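PDB 3ME7: SCO family protein from Aquifex aeolicus, which probably binds copper and takes part in electron transfer or copper delivery, as a membrane-associated member of the SCO1/2 family with a thioredoxin-like fold. Local coordinates for residues A[72-77]-A[104-109]. Sequence-based numbering, arbitrary orientation.
Sequences FDPKDT and EDLFKL
Leu-106 carries the helix side of this apolar contact, its two methyl branches reaching different parts of the loop 72-77. CD1 lies against the start of the loop, 3.9 Å from CA of Phe-72 and 4.2 Å from CB of the same residue. CD2 rests 3.5 Å from the backbone O of Phe-72 and also sits over the face of the proline ring, nearly equidistant from its five atoms, with CB of Pro-74 nearest at 4.0 Å. The leucine and proline side chains cross at about a right angle. With CG anti to the backbone N (chi1 180°), the leucine extends from the helix to the loop and spreads its methyls over both residues. Cut back to an alanine, Leu-106 would lose both methyls, which would probably open a gap beside CA and CB of Phe-72 and leave that face of Pro-74 without this neighbour.

Polar bonds shape the loop from within. Asp-73 to Asp-76 form a type I turn, closed by Asp-76 N to Asp-73 O at 2.9 Å. An Asx turn overlaps it: Lys-75 N donates to Asp-73 OD1 at 3.0 Å, approaching from above the carboxylate plane.

The ring of Phe-72 leads away from the helix and meets Phe-115, Phe-117 and His-126, the last a predicted copper ligand, so the contact borders the probable metal site. In this thioredoxin-like domain, the loop connects strand 66-71 to helix 78-87, where Thr-77 is the N-cap. Helix 103-112 follows the adjacent parallel strand 95-100, and Leu-106 also touches Ala-100 on that strand.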
loop_
_atom_site.group_PDB
_atom_site.type_symbol
_atom_site.label_atom_id
_atom_site.label_comp_id
_atom_site.label_asym_id
_atom_site.label_seq_id
_atom_site.Cartn_x
_atom_site.Cartn_y
_atom_site.Cartn_z
ATOM N N PHE A 72 4.257 7.894 -4.244
ATOM C CA PHE A 72 3.634 9.206 -4.033
ATOM C C PHE A 72 4.378 10.368 -4.650
ATOM O O PHE A 72 3.956 11.533 -4.495
ATOM C CB PHE A 72 3.319 9.466 -2.561
ATOM C CG PHE A 72 4.520 9.503 -1.664
ATOM C CD1 PHE A 72 5.301 10.660 -1.548
ATOM C CD2 PHE A 72 4.831 8.395 -0.884
ATOM C CE1 PHE A 72 6.422 10.697 -0.654
ATOM C CE2 PHE A 72 5.919 8.411 -0.009
ATOM C CZ PHE A 72 6.714 9.536 0.103
ATOM N N ASP A 73 5.457 10.064 -5.367
ATOM C CA ASP A 73 6.176 11.093 -6.095
ATOM C C ASP A 73 5.549 11.245 -7.471
ATOM O O ASP A 73 5.688 10.355 -8.298
ATOM C CB ASP A 73 7.650 10.729 -6.209
ATOM C CG ASP A 73 8.487 11.843 -6.821
ATOM O OD1 ASP A 73 7.909 12.780 -7.410
ATOM O OD2 ASP A 73 9.728 11.770 -6.713
ATOM N N PRO A 74 4.865 12.385 -7.731
ATOM C CA PRO A 74 4.173 12.508 -9.019
ATOM C C PRO A 74 5.083 12.610 -10.231
ATOM O O PRO A 74 4.584 12.559 -11.356
ATOM C CB PRO A 74 3.328 13.779 -8.864
ATOM C CG PRO A 74 3.960 14.528 -7.812
ATOM C CD PRO A 74 4.674 13.578 -6.890
ATOM N N LYS A 75 6.391 12.713 -10.013
ATOM C CA LYS A 75 7.362 12.718 -11.100
ATOM C C LYS A 75 7.758 11.295 -11.518
ATOM O O LYS A 75 8.368 11.095 -12.572
ATOM C CB LYS A 75 8.603 13.547 -10.720
ATOM C CG LYS A 75 8.292 15.032 -10.472
ATOM C CD LYS A 75 9.539 15.917 -10.487
ATOM C CE LYS A 75 10.217 15.957 -11.862
ATOM N NZ LYS A 75 9.403 16.697 -12.876
ATOM N N ASP A 76 7.375 10.302 -10.709
ATOM C CA ASP A 76 7.731 8.919 -11.006
ATOM C C ASP A 76 6.948 8.420 -12.229
ATOM O O ASP A 76 5.735 8.651 -12.347
ATOM C CB ASP A 76 7.482 8.005 -9.790
ATOM C CG ASP A 76 8.655 7.961 -8.817
ATOM O OD1 ASP A 76 9.737 8.514 -9.110
ATOM O OD2 ASP A 76 8.500 7.352 -7.739
ATOM N N THR A 77 7.664 7.779 -13.146
ATOM C CA THR A 77 7.099 7.217 -14.368
ATOM C C THR A 77 7.043 5.689 -14.276
ATOM O O THR A 77 7.524 5.079 -13.298
ATOM C CB THR A 77 7.985 7.557 -15.565
ATOM O OG1 THR A 77 9.265 6.953 -15.371
ATOM C CG2 THR A 77 8.142 9.082 -15.719
ATOM N N GLU A 104 -4.719 13.916 -9.667
ATOM C CA GLU A 104 -5.996 13.805 -8.949
ATOM C C GLU A 104 -6.127 12.435 -8.286
ATOM O O GLU A 104 -6.591 12.319 -7.145
ATOM C CB GLU A 104 -7.208 14.101 -9.852
ATOM C CG GLU A 104 -8.530 13.849 -9.139
ATOM C CD GLU A 104 -9.772 14.284 -9.911
ATOM O OE1 GLU A 104 -9.665 14.666 -11.090
ATOM O OE2 GLU A 104 -10.865 14.273 -9.308
ATOM N N ASP A 105 -5.730 11.401 -9.018
ATOM C CA ASP A 105 -5.744 10.031 -8.474
ATOM C C ASP A 105 -4.835 9.962 -7.245
ATOM O O ASP A 105 -5.189 9.361 -6.217
ATOM C CB ASP A 105 -5.262 9.042 -9.529
ATOM C CG ASP A 105 -6.210 8.936 -10.698
ATOM O OD1 ASP A 105 -7.391 8.587 -10.508
ATOM O OD2 ASP A 105 -5.763 9.259 -11.816
ATOM N N LEU A 106 -3.672 10.605 -7.364
ATOM C CA LEU A 106 -2.698 10.636 -6.282
ATOM C C LEU A 106 -3.223 11.362 -5.064
ATOM O O LEU A 106 -3.153 10.805 -3.948
ATOM C CB LEU A 106 -1.375 11.240 -6.754
ATOM C CG LEU A 106 -0.311 11.297 -5.646
ATOM C CD1 LEU A 106 -0.023 9.925 -5.040
ATOM C CD2 LEU A 106 0.930 11.913 -6.224
ATOM N N PHE A 107 -3.730 12.589 -5.247
ATOM C CA PHE A 107 -4.334 13.446 -4.168
ATOM C C PHE A 107 -5.361 12.699 -3.392
ATOM O O PHE A 107 -5.427 12.736 -2.162
ATOM C CB PHE A 107 -5.083 14.677 -4.758
ATOM C CG PHE A 107 -6.180 15.261 -3.834
ATOM C CD1 PHE A 107 -5.847 15.849 -2.618
ATOM C CD2 PHE A 107 -7.524 15.244 -4.200
ATOM C CE1 PHE A 107 -6.820 16.395 -1.765
ATOM C CE2 PHE A 107 -8.521 15.788 -3.347
ATOM C CZ PHE A 107 -8.165 16.370 -2.101
ATOM N N LYS A 108 -6.259 12.076 -4.174
ATOM C CA LYS A 108 -7.438 11.372 -3.643
ATOM C C LYS A 108 -6.999 10.213 -2.763
ATOM O O LYS A 108 -7.540 10.000 -1.676
ATOM C CB LYS A 108 -8.350 10.839 -4.762
ATOM C CG LYS A 108 -9.376 11.835 -5.291
ATOM C CD LYS A 108 -9.916 11.401 -6.649
ATOM C CE LYS A 108 -10.941 10.281 -6.568
ATOM N NZ LYS A 108 -11.619 10.084 -7.895
ATOM N N LEU A 109 -5.999 9.484 -3.228
ATOM C CA LEU A 109 -5.496 8.349 -2.490
ATOM C C LEU A 109 -4.825 8.799 -1.188
ATOM O O LEU A 109 -5.143 8.281 -0.109
ATOM C CB LEU A 109 -4.523 7.559 -3.370
ATOM C CG LEU A 109 -3.867 6.313 -2.776
ATOM C CD1 LEU A 109 -4.895 5.411 -2.144
ATOM C CD2 LEU A 109 -3.067 5.602 -3.864
#